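Local coordinates for protein 6-phospho-beta-glucosidase BglT (Thermotoga maritima, PDB 1UP6) that hydrolyses cellobiose 6'-phosphate to glucose 6-phosphate and glucose, using NAD+ and manganese in the redox and elimination chemistry of glycoside hydrolase family 4, at residues A5-G10 with I34-D39; S11-E16 with S293-A298; E225-W230 with Y246-K251. All blocks are in the same frame, centred on the assembly; numbering follows the deposited sequence.

Interaction 1 (A5-G10 with I34-D39); sequences AVIGGG and IFYDID. With MN (manganese (II) ion), chain M; MN (manganese (II) ion), chain L; NAD (nicotinamide-adenine-dinucleotide), chain I.
I34 begins the pairing with its carbonyl, whose O accepts from V6 N at 2.8 Å, while its CG2 methyl rests on A5 CB at 3.9 Å. On the other face of the sheet F35 runs alongside V6: CG lies anti to the carbonyl carbon (chi1 -60°), and the ring atom CD2 comes to 3.6 Å from V6 CB and also packs on G9 CA. Helices 14-24 and 40-54 also pack on this phenyl group. Y36 N then donates to V6 O, continuing the parallel register, and the edge of the Y36 ring receives I7 CG2. Where strand 3-7 ends, Y36 O is gripped by two amides, G8 N and G9 N, the second standing above the carbonyl plane. This is the Rossmann dinucleotide-binding beta-alpha-beta unit, with its glycine-rich turn after the first strand and an acidic residue at the end of the second. At G8, first of the three glycines, the backbone angles themselves call for glycine. D37 is that acid. Its OD2 takes G10 N at 2.8 Å from above the carboxylate plane and also NAD O3B at 3.2 Å; its OD1 accepts from NAD O2B and, on the anti lone pair, from D39 N in an Asx turn. I38 sets CG1 and CG2 against the adenine, whereas its carbonyl O binds the modelled manganese, whose two positions are too close together for both to be secure. D39 takes the N-cap position of helix 40-54 and brings CB to 3.5 Å from NAD O2B.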
loop_
_atom_site.group_PDB
_atom_site.type_symbol
_atom_site.label_atom_id
_atom_site.label_comp_id
_atom_site.label_asym_id
_atom_site.label_seq_id
_atom_site.Cartn_x
_atom_site.Cartn_y
_atom_site.Cartn_z
ATOM N N ALA A 5 -8.244 -30.768 -22.463
ATOM C CA ALA A 5 -8.072 -31.924 -21.598
ATOM C C ALA A 5 -9.038 -31.836 -20.404
ATOM O O ALA A 5 -9.183 -30.782 -19.792
ATOM C CB ALA A 5 -6.598 -32.085 -21.124
ATOM N N VAL A 6 -9.694 -32.954 -20.099
ATOM C CA VAL A 6 -10.530 -33.078 -18.917
ATOM C C VAL A 6 -9.925 -34.081 -17.915
ATOM O O VAL A 6 -9.836 -35.272 -18.201
ATOM C CB VAL A 6 -12.018 -33.429 -19.288
ATOM C CG1 VAL A 6 -12.899 -33.492 -18.065
ATOM C CG2 VAL A 6 -12.588 -32.398 -20.222
ATOM N N ILE A 7 -9.493 -33.588 -16.756
ATOM C CA ILE A 7 -8.837 -34.428 -15.776
ATOM C C ILE A 7 -9.853 -34.817 -14.714
ATOM O O ILE A 7 -10.348 -33.972 -13.981
ATOM C CB ILE A 7 -7.612 -33.731 -15.124
ATOM C CG1 ILE A 7 -6.747 -33.029 -16.174
ATOM C CG2 ILE A 7 -6.852 -34.742 -14.244
ATOM C CD1 ILE A 7 -6.301 -33.905 -17.349
ATOM N N GLY A 8 -10.099 -36.113 -14.620
ATOM C CA GLY A 8 -11.190 -36.644 -13.844
ATOM C C GLY A 8 -12.409 -36.854 -14.732
ATOM O O GLY A 8 -13.527 -36.498 -14.377
ATOM N N GLY A 9 -12.174 -37.429 -15.904
ATOM C CA GLY A 9 -13.226 -37.714 -16.858
ATOM C C GLY A 9 -14.309 -38.670 -16.360
ATOM O O GLY A 9 -15.410 -38.705 -16.919
ATOM N N GLY A 10 -14.010 -39.435 -15.311
ATOM C CA GLY A 10 -14.978 -40.350 -14.754
ATOM C C GLY A 10 -16.039 -39.706 -13.871
ATOM O O GLY A 10 -16.962 -40.364 -13.414
ATOM N N ILE A 34 -10.123 -34.596 -24.756
ATOM C CA ILE A 34 -9.450 -35.803 -24.280
ATOM C C ILE A 34 -9.644 -35.977 -22.773
ATOM O O ILE A 34 -9.508 -35.019 -22.016
ATOM C CB ILE A 34 -7.938 -35.784 -24.682
ATOM C CG1 ILE A 34 -7.253 -37.112 -24.348
ATOM C CG2 ILE A 34 -7.196 -34.647 -24.028
ATOM C CD1 ILE A 34 -6.024 -37.420 -25.289
ATOM N N PHE A 35 -9.917 -37.203 -22.351
ATOM C CA PHE A 35 -10.216 -37.516 -20.956
ATOM C C PHE A 35 -9.161 -38.375 -20.260
ATOM O O PHE A 35 -8.695 -39.353 -20.819
ATOM C CB PHE A 35 -11.588 -38.212 -20.830
ATOM C CG PHE A 35 -12.736 -37.391 -21.346
ATOM C CD1 PHE A 35 -13.091 -37.430 -22.686
ATOM C CD2 PHE A 35 -13.442 -36.548 -20.494
ATOM C CE1 PHE A 35 -14.127 -36.653 -23.167
ATOM C CE2 PHE A 35 -14.498 -35.773 -20.958
ATOM C CZ PHE A 35 -14.845 -35.828 -22.303
ATOM N N TYR A 36 -8.800 -37.993 -19.039
ATOM C CA TYR A 36 -7.967 -38.786 -18.169
ATOM C C TYR A 36 -8.664 -39.071 -16.824
ATOM O O TYR A 36 -9.302 -38.200 -16.252
ATOM C CB TYR A 36 -6.622 -38.083 -17.903
ATOM C CG TYR A 36 -5.839 -38.801 -16.835
ATOM C CD1 TYR A 36 -5.297 -40.060 -17.088
ATOM C CD2 TYR A 36 -5.720 -38.273 -15.557
ATOM C CE1 TYR A 36 -4.620 -40.769 -16.106
ATOM C CE2 TYR A 36 -5.034 -38.951 -14.572
ATOM C CZ TYR A 36 -4.482 -40.205 -14.859
ATOM O OH TYR A 36 -3.797 -40.886 -13.903
ATOM N N ASP A 37 -8.510 -40.287 -16.311
ATOM C CA ASP A 37 -8.968 -40.601 -14.965
ATOM C C ASP A 37 -8.129 -41.711 -14.357
ATOM O O ASP A 37 -7.742 -42.614 -15.064
ATOM C CB ASP A 37 -10.449 -41.028 -15.003
ATOM C CG ASP A 37 -11.155 -40.820 -13.676
ATOM O OD1 ASP A 37 -10.880 -41.579 -12.720
ATOM O OD2 ASP A 37 -11.991 -39.924 -13.475
ATOM N N ILE A 38 -7.862 -41.652 -13.052
ATOM C CA ILE A 38 -7.201 -42.767 -12.343
ATOM C C ILE A 38 -8.027 -44.053 -12.329
ATOM O O ILE A 38 -7.457 -45.161 -12.378
ATOM C CB ILE A 38 -6.737 -42.397 -10.921
ATOM C CG1 ILE A 38 -7.929 -42.008 -10.038
ATOM C CG2 ILE A 38 -5.628 -41.291 -10.993
ATOM C CD1 ILE A 38 -7.620 -41.957 -8.511
ATOM N N ASP A 39 -9.347 -43.898 -12.309
ATOM C CA ASP A 39 -10.309 -45.002 -12.393
ATOM C C ASP A 39 -10.782 -45.314 -13.842
ATOM O O ASP A 39 -11.774 -44.756 -14.312
ATOM C CB ASP A 39 -11.532 -44.656 -11.528
ATOM C CG ASP A 39 -12.503 -45.833 -11.355
ATOM O OD1 ASP A 39 -12.352 -46.892 -12.023
ATOM O OD2 ASP A 39 -13.464 -45.790 -10.552
HETATM MN MN MN M . -6.903 -46.790 -11.027
HETATM MN MN MN L . -6.761 -46.693 -13.489
HETATM P PA NAD I . -15.810 -37.832 -7.474
HETATM O O1A NAD I . -15.378 -37.933 -6.056
HETATM O O2A NAD I . -16.525 -39.145 -7.831
HETATM O O5B NAD I . -14.492 -37.526 -8.404
HETATM C C5B NAD I . -14.400 -37.309 -9.797
HETATM C C4B NAD I . -13.420 -38.269 -10.498
HETATM O O4B NAD I . -12.073 -37.870 -10.308
HETATM C C3B NAD I . -13.479 -39.738 -10.059
HETATM O O3B NAD I . -14.054 -40.548 -11.063
HETATM C C2B NAD I . -12.028 -40.147 -9.787
HETATM O O2B NAD I . -11.657 -41.371 -10.384
HETATM C C1B NAD I . -11.223 -39.001 -10.373
HETATM N N9A NAD I . -9.979 -38.696 -9.656
HETATM C C8A NAD I . -9.758 -38.649 -8.301
HETATM N N7A NAD I . -8.459 -38.298 -8.094
HETATM C C5A NAD I . -7.856 -38.116 -9.293
HETATM C C6A NAD I . -6.563 -37.756 -9.653
HETATM N N6A NAD I . -5.654 -37.528 -8.708
HETATM N N1A NAD I . -6.234 -37.643 -10.990
HETATM C C2A NAD I . -7.192 -37.899 -11.952
HETATM N N3A NAD I . -8.475 -38.271 -11.606
HETATM C C4A NAD I . -8.801 -38.374 -10.291
HETATM O O3 NAD I . -16.923 -36.660 -7.434
HETATM P PN NAD I . -17.001 -35.206 -8.119
HETATM O O1N NAD I . -18.031 -34.467 -7.337
HETATM O O2N NAD I . -17.232 -35.376 -9.570
HETATM O O5D NAD I . -15.576 -34.500 -7.858
HETATM C C5D NAD I . -15.141 -33.497 -8.753
HETATM C C4D NAD I . -14.172 -32.543 -8.066
HETATM O O4D NAD I . -14.549 -31.236 -8.449
HETATM C C3D NAD I . -14.275 -32.591 -6.542
HETATM O O3D NAD I . -13.109 -32.055 -5.961
HETATM C C2D NAD I . -15.443 -31.670 -6.296
HETATM O O2D NAD I . -15.527 -31.194 -4.972
HETATM C C1D NAD I . -15.097 -30.587 -7.306
HETATM N N1N NAD I . -16.245 -29.761 -7.671
HETATM C C2N NAD I . -16.101 -28.429 -7.487
HETATM C C3N NAD I . -17.133 -27.567 -7.833
HETATM C C7N NAD I . -16.947 -26.105 -7.613
HETATM O O7N NAD I . -18.129 -25.319 -7.651
HETATM N N7N NAD I . -15.710 -25.633 -7.377
HETATM C C4N NAD I . -18.326 -28.074 -8.351
HETATM C C5N NAD I . -18.465 -29.446 -8.527
HETATM C C6N NAD I . -17.401 -30.280 -8.186
HETATM O O HOH W 1 -6.496 -44.986 -15.347
#

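Interaction 2 (S11-E16 with S293-A298). With NAD (nicotinamide-adenine-dinucleotide), chain I.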
loop_
_atom_site.group_PDB
_atom_site.type_symbol
_atom_site.label_atom_id
_atom_site.label_comp_id
_atom_site.label_asym_id
_atom_site.label_seq_id
_atom_site.Cartn_x
_atom_site.Cartn_y
_atom_site.Cartn_z
ATOM N N SER A 11 -15.905 -38.426 -13.592
ATOM C CA SER A 11 -16.865 -37.746 -12.761
ATOM C C SER A 11 -18.318 -37.793 -13.312
ATOM O O SER A 11 -18.589 -37.624 -14.516
ATOM C CB SER A 11 -16.426 -36.307 -12.540
ATOM O OG SER A 11 -17.514 -35.453 -12.285
ATOM N N SER A 12 -19.257 -38.011 -12.402
ATOM C CA SER A 12 -20.662 -38.015 -12.747
ATOM C C SER A 12 -21.145 -36.678 -13.326
ATOM O O SER A 12 -22.239 -36.606 -13.921
ATOM C CB SER A 12 -21.513 -38.413 -11.528
ATOM O OG SER A 12 -21.799 -37.301 -10.693
ATOM N N TYR A 13 -20.346 -35.630 -13.160
ATOM C CA TYR A 13 -20.667 -34.349 -13.744
ATOM C C TYR A 13 -20.216 -34.194 -15.215
ATOM O O TYR A 13 -20.641 -33.246 -15.881
ATOM C CB TYR A 13 -20.043 -33.229 -12.906
ATOM C CG TYR A 13 -20.592 -33.030 -11.495
ATOM C CD1 TYR A 13 -21.837 -32.423 -11.277
ATOM C CD2 TYR A 13 -19.843 -33.404 -10.376
ATOM C CE1 TYR A 13 -22.322 -32.222 -9.973
ATOM C CE2 TYR A 13 -20.311 -33.211 -9.085
ATOM C CZ TYR A 13 -21.539 -32.614 -8.883
ATOM O OH TYR A 13 -21.990 -32.407 -7.588
ATOM N N THR A 14 -19.352 -35.084 -15.712
ATOM C CA THR A 14 -18.791 -34.937 -17.052
ATOM C C THR A 14 -19.860 -34.673 -18.155
ATOM O O THR A 14 -19.667 -33.794 -19.008
ATOM C CB THR A 14 -17.871 -36.143 -17.405
ATOM O OG1 THR A 14 -16.689 -36.118 -16.586
ATOM C CG2 THR A 14 -17.356 -36.041 -18.855
ATOM N N PRO A 15 -20.981 -35.408 -18.141
ATOM C CA PRO A 15 -22.035 -35.207 -19.151
ATOM C C PRO A 15 -22.547 -33.776 -19.247
ATOM O O PRO A 15 -22.745 -33.304 -20.344
ATOM C CB PRO A 15 -23.145 -36.155 -18.701
ATOM C CG PRO A 15 -22.429 -37.211 -17.963
ATOM C CD PRO A 15 -21.336 -36.504 -17.216
ATOM N N GLU A 16 -22.721 -33.084 -18.131
ATOM C CA GLU A 16 -23.073 -31.655 -18.160
ATOM C C GLU A 16 -21.958 -30.788 -18.720
ATOM O O GLU A 16 -22.234 -29.888 -19.535
ATOM C CB GLU A 16 -23.481 -31.134 -16.774
ATOM C CG GLU A 16 -24.802 -31.692 -16.252
ATOM C CD GLU A 16 -26.039 -31.288 -17.092
ATOM O OE1 GLU A 16 -25.914 -30.554 -18.123
ATOM O OE2 GLU A 16 -27.170 -31.705 -16.710
ATOM N N SER A 293 -24.572 -28.823 -10.316
ATOM C CA SER A 293 -24.668 -29.172 -11.741
ATOM C C SER A 293 -24.316 -28.107 -12.830
ATOM O O SER A 293 -24.176 -28.455 -14.033
ATOM C CB SER A 293 -26.072 -29.702 -12.029
ATOM O OG SER A 293 -26.277 -29.775 -13.438
HETATM N N MSE A 294 -24.181 -26.838 -12.431
HETATM C CA MSE A 294 -24.051 -25.737 -13.406
HETATM C C MSE A 294 -22.670 -25.134 -13.396
HETATM O O MSE A 294 -22.399 -24.123 -14.048
HETATM C CB MSE A 294 -25.131 -24.687 -13.179
HETATM C CG MSE A 294 -26.555 -25.260 -13.441
HETATM SE SE MSE A 294 -26.831 -25.923 -15.330
HETATM C CE MSE A 294 -28.770 -26.458 -15.220
ATOM N N TYR A 295 -21.790 -25.782 -12.648
ATOM C CA TYR A 295 -20.371 -25.612 -12.815
ATOM C C TYR A 295 -20.036 -25.699 -14.321
ATOM O O TYR A 295 -19.263 -24.913 -14.850
ATOM C CB TYR A 295 -19.671 -26.697 -11.979
ATOM C CG TYR A 295 -19.164 -27.948 -12.706
ATOM C CD1 TYR A 295 -20.019 -28.773 -13.442
ATOM C CD2 TYR A 295 -17.821 -28.321 -12.617
ATOM C CE1 TYR A 295 -19.538 -29.894 -14.107
ATOM C CE2 TYR A 295 -17.329 -29.476 -13.258
ATOM C CZ TYR A 295 -18.188 -30.252 -13.985
ATOM O OH TYR A 295 -17.693 -31.392 -14.607
ATOM N N SER A 296 -20.692 -26.621 -15.012
ATOM C CA SER A 296 -20.408 -26.924 -16.401
ATOM C C SER A 296 -20.465 -25.696 -17.299
ATOM O O SER A 296 -19.551 -25.430 -18.112
ATOM C CB SER A 296 -21.459 -27.887 -16.890
ATOM O OG SER A 296 -22.600 -27.158 -17.331
ATOM N N THR A 297 -21.576 -24.975 -17.169
ATOM C CA THR A 297 -21.827 -23.762 -17.917
ATOM C C THR A 297 -20.767 -22.688 -17.568
ATOM O O THR A 297 -20.261 -21.981 -18.468
ATOM C CB THR A 297 -23.284 -23.332 -17.631
ATOM O OG1 THR A 297 -24.171 -24.120 -18.452
ATOM C CG2 THR A 297 -23.570 -21.868 -18.060
ATOM N N ALA A 298 -20.368 -22.615 -16.295
ATOM C CA ALA A 298 -19.251 -21.746 -15.941
ATOM C C ALA A 298 -17.958 -22.055 -16.696
ATOM O O ALA A 298 -17.335 -21.142 -17.202
ATOM C CB ALA A 298 -19.007 -21.733 -14.422
HETATM P PA NAD I . -15.810 -37.832 -7.474
HETATM O O1A NAD I . -15.378 -37.933 -6.056
HETATM O O2A NAD I . -16.525 -39.145 -7.831
HETATM O O5B NAD I . -14.492 -37.526 -8.404
HETATM C C5B NAD I . -14.400 -37.309 -9.797
HETATM C C4B NAD I . -13.420 -38.269 -10.498
HETATM O O4B NAD I . -12.073 -37.870 -10.308
HETATM C C3B NAD I . -13.479 -39.738 -10.059
HETATM O O3B NAD I . -14.054 -40.548 -11.063
HETATM C C2B NAD I . -12.028 -40.147 -9.787
HETATM O O2B NAD I . -11.657 -41.371 -10.384
HETATM C C1B NAD I . -11.223 -39.001 -10.373
HETATM N N9A NAD I . -9.979 -38.696 -9.656
HETATM C C8A NAD I . -9.758 -38.649 -8.301
HETATM N N7A NAD I . -8.459 -38.298 -8.094
HETATM C C5A NAD I . -7.856 -38.116 -9.293
HETATM C C6A NAD I . -6.563 -37.756 -9.653
HETATM N N6A NAD I . -5.654 -37.528 -8.708
HETATM N N1A NAD I . -6.234 -37.643 -10.990
HETATM C C2A NAD I . -7.192 -37.899 -11.952
HETATM N N3A NAD I . -8.475 -38.271 -11.606
HETATM C C4A NAD I . -8.801 -38.374 -10.291
HETATM O O3 NAD I . -16.923 -36.660 -7.434
HETATM P PN NAD I . -17.001 -35.206 -8.119
HETATM O O1N NAD I . -18.031 -34.467 -7.337
HETATM O O2N NAD I . -17.232 -35.376 -9.570
HETATM O O5D NAD I . -15.576 -34.500 -7.858
HETATM C C5D NAD I . -15.141 -33.497 -8.753
HETATM C C4D NAD I . -14.172 -32.543 -8.066
HETATM O O4D NAD I . -14.549 -31.236 -8.449
HETATM C C3D NAD I . -14.275 -32.591 -6.542
HETATM O O3D NAD I . -13.109 -32.055 -5.961
HETATM C C2D NAD I . -15.443 -31.670 -6.296
HETATM O O2D NAD I . -15.527 -31.194 -4.972
HETATM C C1D NAD I . -15.097 -30.587 -7.306
HETATM N N1N NAD I . -16.245 -29.761 -7.671
HETATM C C2N NAD I . -16.101 -28.429 -7.487
HETATM C C3N NAD I . -17.133 -27.567 -7.833
HETATM C C7N NAD I . -16.947 -26.105 -7.613
HETATM O O7N NAD I . -18.129 -25.319 -7.651
HETATM N N7N NAD I . -15.710 -25.633 -7.377
HETATM C C4N NAD I . -18.326 -28.074 -8.351
HETATM C C5N NAD I . -18.465 -29.446 -8.527
HETATM C C6N NAD I . -17.401 -30.280 -8.186
#
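Y13 meets Y295 with its very first side-chain atom: CB lies 3.4 Å from Y295 OH and 3.6 Å from Y295 CE1. With CG anti to the carbonyl carbon (chi1 -67°), the ring is carried toward the pyrophosphate and nicotinamide of NAD. On one edge CD2 is 3.4 Å from NAD O2N and CE2 3.1 Å from NAD O1N, and the phosphorus PN sits in the ring plane. CE1 is 4.1 Å from S293 N, set obliquely to the ring. One face is covered by C5N of the nicotinamide. Glucose 6-phosphate touches the same side chain, which therefore lines both pockets. The rings of Y13 and Y295 are tilted, their planes at 56° and their centroids 5.4 Å apart.

Further along, E16 backs onto the start of helix 295-307, its CB 3.8 Å from S296 CB. The contact thus joins the Rossmann domain, just after its glycine-rich turn, to the C-terminal domain of the family 4 fold.

Polar groups are engaged in other directions. S11 OG donates to NAD O2N at 2.7 Å and accepts from Y13 N, so one hydroxyl ties the cofactor phosphate to the backbone of the aromatic residue; Y295 OH bonds to Q79 OE1. Between the two segments themselves, by contrast, the chemistry is van der Waals, which suggests that they are matched by shape rather than by polar pairing.

Interaction 3 (E225-W230 with Y246-K251)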
loop_
_atom_site.group_PDB
_atom_site.type_symbol
_atom_site.label_atom_id
_atom_site.label_comp_id
_atom_site.label_asym_id
_atom_site.label_seq_id
_atom_site.Cartn_x
_atom_site.Cartn_y
_atom_site.Cartn_z
ATOM N N GLU A 225 -33.373 -22.947 8.724
ATOM C CA GLU A 225 -31.967 -23.207 8.415
ATOM C C GLU A 225 -31.334 -22.075 7.658
ATOM O O GLU A 225 -30.144 -22.192 7.255
ATOM C CB GLU A 225 -31.859 -24.449 7.524
ATOM C CG GLU A 225 -31.006 -25.575 8.049
ATOM C CD GLU A 225 -30.763 -26.599 6.967
ATOM O OE1 GLU A 225 -29.845 -26.407 6.126
ATOM O OE2 GLU A 225 -31.506 -27.594 6.954
ATOM N N ASP A 226 -32.079 -20.994 7.409
ATOM C CA ASP A 226 -31.450 -19.888 6.676
ATOM C C ASP A 226 -31.695 -18.513 7.302
ATOM O O ASP A 226 -32.529 -18.356 8.183
ATOM C CB ASP A 226 -31.719 -19.931 5.151
ATOM C CG ASP A 226 -30.593 -19.231 4.328
ATOM O OD1 ASP A 226 -29.544 -19.874 4.002
ATOM O OD2 ASP A 226 -30.677 -18.021 3.972
ATOM N N PHE A 227 -30.923 -17.535 6.850
ATOM C CA PHE A 227 -30.792 -16.285 7.554
ATOM C C PHE A 227 -32.147 -15.683 7.677
ATOM O O PHE A 227 -32.889 -15.691 6.711
ATOM C CB PHE A 227 -29.819 -15.395 6.805
ATOM C CG PHE A 227 -28.443 -15.962 6.770
ATOM C CD1 PHE A 227 -27.625 -15.902 7.898
ATOM C CD2 PHE A 227 -27.987 -16.621 5.646
ATOM C CE1 PHE A 227 -26.365 -16.442 7.882
ATOM C CE2 PHE A 227 -26.699 -17.182 5.619
ATOM C CZ PHE A 227 -25.890 -17.072 6.730
ATOM N N PRO A 228 -32.520 -15.208 8.865
ATOM C CA PRO A 228 -33.802 -14.520 9.015
ATOM C C PRO A 228 -33.723 -13.171 8.320
ATOM O O PRO A 228 -32.656 -12.778 7.817
ATOM C CB PRO A 228 -33.926 -14.352 10.524
ATOM C CG PRO A 228 -32.524 -14.310 10.997
ATOM C CD PRO A 228 -31.776 -15.288 10.135
ATOM N N THR A 229 -34.848 -12.469 8.334
ATOM C CA THR A 229 -35.098 -11.228 7.606
ATOM C C THR A 229 -34.338 -10.041 8.182
ATOM O O THR A 229 -33.827 -9.196 7.423
ATOM C CB THR A 229 -36.626 -10.955 7.665
ATOM O OG1 THR A 229 -37.316 -11.905 6.841
ATOM C CG2 THR A 229 -37.015 -9.566 7.071
ATOM N N TRP A 230 -34.275 -9.958 9.510
ATOM C CA TRP A 230 -33.509 -8.914 10.183
ATOM C C TRP A 230 -32.006 -8.966 9.847
ATOM O O TRP A 230 -31.354 -7.918 9.848
ATOM C CB TRP A 230 -33.769 -8.943 11.686
ATOM C CG TRP A 230 -33.247 -10.164 12.406
ATOM C CD1 TRP A 230 -33.984 -11.231 12.854
ATOM C CD2 TRP A 230 -31.889 -10.428 12.782
ATOM N NE1 TRP A 230 -33.158 -12.143 13.470
ATOM C CE2 TRP A 230 -31.869 -11.672 13.447
ATOM C CE3 TRP A 230 -30.687 -9.735 12.634
ATOM C CZ2 TRP A 230 -30.707 -12.233 13.959
ATOM C CZ3 TRP A 230 -29.501 -10.323 13.122
ATOM C CH2 TRP A 230 -29.533 -11.549 13.779
ATOM N N TYR A 246 -20.406 -20.578 9.645
ATOM C CA TYR A 246 -19.766 -19.578 10.500
ATOM C C TYR A 246 -20.796 -18.959 11.441
ATOM O O TYR A 246 -20.670 -19.070 12.647
ATOM C CB TYR A 246 -19.031 -18.508 9.670
ATOM C CG TYR A 246 -17.843 -19.046 8.909
ATOM C CD1 TYR A 246 -17.997 -19.633 7.644
ATOM C CD2 TYR A 246 -16.559 -19.011 9.468
ATOM C CE1 TYR A 246 -16.903 -20.150 6.958
ATOM C CE2 TYR A 246 -15.459 -19.524 8.781
ATOM C CZ TYR A 246 -15.637 -20.089 7.524
ATOM O OH TYR A 246 -14.551 -20.604 6.847
ATOM N N LEU A 247 -21.857 -18.366 10.898
ATOM C CA LEU A 247 -22.766 -17.516 11.664
ATOM C C LEU A 247 -23.887 -18.272 12.380
ATOM O O LEU A 247 -24.555 -17.735 13.297
ATOM C CB LEU A 247 -23.382 -16.481 10.740
ATOM C CG LEU A 247 -22.731 -15.108 10.465
ATOM C CD1 LEU A 247 -21.547 -14.765 11.374
ATOM C CD2 LEU A 247 -22.374 -15.001 9.019
HETATM N N MSE A 248 -24.129 -19.509 11.939
HETATM C CA MSE A 248 -25.083 -20.396 12.637
HETATM C C MSE A 248 -24.428 -21.724 13.027
HETATM O O MSE A 248 -25.028 -22.788 12.806
HETATM C CB MSE A 248 -26.341 -20.657 11.782
HETATM C CG MSE A 248 -27.028 -19.390 11.267
HETATM SE SE MSE A 248 -28.501 -19.634 9.937
HETATM C CE MSE A 248 -29.588 -20.772 10.901
ATOM N N GLU A 249 -23.207 -21.649 13.582
ATOM C CA GLU A 249 -22.401 -22.837 13.910
ATOM C C GLU A 249 -23.193 -23.902 14.669
ATOM O O GLU A 249 -23.204 -25.059 14.252
ATOM C CB GLU A 249 -21.112 -22.506 14.675
ATOM C CG GLU A 249 -20.135 -23.667 14.696
ATOM C CD GLU A 249 -18.788 -23.313 15.261
ATOM O OE1 GLU A 249 -18.542 -22.121 15.602
ATOM O OE2 GLU A 249 -17.959 -24.244 15.361
ATOM N N LYS A 250 -23.870 -23.489 15.741
ATOM C CA LYS A 250 -24.562 -24.417 16.625
ATOM C C LYS A 250 -25.662 -25.220 15.934
ATOM O O LYS A 250 -25.778 -26.429 16.143
ATOM C CB LYS A 250 -25.109 -23.721 17.857
ATOM C CG LYS A 250 -24.065 -23.447 18.909
ATOM C CD LYS A 250 -24.649 -22.858 20.185
ATOM C CE LYS A 250 -25.324 -21.517 19.887
ATOM N NZ LYS A 250 -26.164 -21.058 21.036
ATOM N N LYS A 251 -26.459 -24.534 15.115
ATOM C CA LYS A 251 -27.476 -25.167 14.289
ATOM C C LYS A 251 -26.942 -26.072 13.140
ATOM O O LYS A 251 -27.494 -27.131 12.881
ATOM C CB LYS A 251 -28.401 -24.106 13.710
ATOM C CG LYS A 251 -29.742 -24.079 14.426
ATOM C CD LYS A 251 -30.643 -22.943 13.937
ATOM C CE LYS A 251 -31.653 -22.578 15.004
ATOM N NZ LYS A 251 -32.228 -23.799 15.698
#
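M248, deposited as selenomethionine, approaches the ring of F227 in a Met-aromatic contact, at the break where helix 244-247 gives way to helix 249-257. The selenium stands above the ring at a distance, 4.6 Å from the F227 centroid and 24° off the ring normal. The side chain leaves with CG anti to the carbonyl carbon (chi1 -52°) and bends only at its last torsion (chi3 56°). That bend turns the terminal methyl away from the ring, to the backbone of the other segment, where M248 CE lies 3.9 Å from E225 C.

Apolar contact completes the pairing. L247 CB meets the edge of the same phenyl ring, 4.1 Å from F227 CE1, and the two side chains cross at about a right angle. One phenyl group is thereby touched at its edge by one residue and from above by the next, while F231 stacks on it from helix 229-235.

Charged groups work around the periphery instead of across the contact. E225 OE1 is shared by salt bridges to R244 and K255. Contacts between subunits form a further set: W230 makes a cation-pi contact with K399 of the second subunit, K250 NZ forms a salt bridge to D397 of that subunit, and both P228 and L247 pack on its V395. The contact therefore joins the loop that leads into helix 229-235 to the junction of helices 244-247 and 249-257, beside a subunit interface. Within segment 225-230 the loop at F227 carries a weak hydrogen bond, F227 N to D226 OD2, at 2.9 Å.

In the fold
Interactions 1 and 2 are neighbours on one cofactor, their centres 13 Å apart. They meet at T14, whose OG1 is 2.9 Å from G9 O, a probable hydrogen bond, and whose CG2 packs on F35 CE2. Interaction 1 serves the adenosine end of NAD; interaction 2 serves the phosphate and nicotinamide, with the Y13 side chain about 4 Å from glucose 6-phosphate and the Y295 side chain about 7 Å from a bound manganese. Interaction 3 is nested in the long chain excursion closed by interaction 2, yet their nearest atoms are about 17 Å apart. Interactions 1 and 3 lie on opposite sides of the chain's centre, 38 Å apart between centres; the F227 side chain is about 8 Å from that of the proton acceptor Y242.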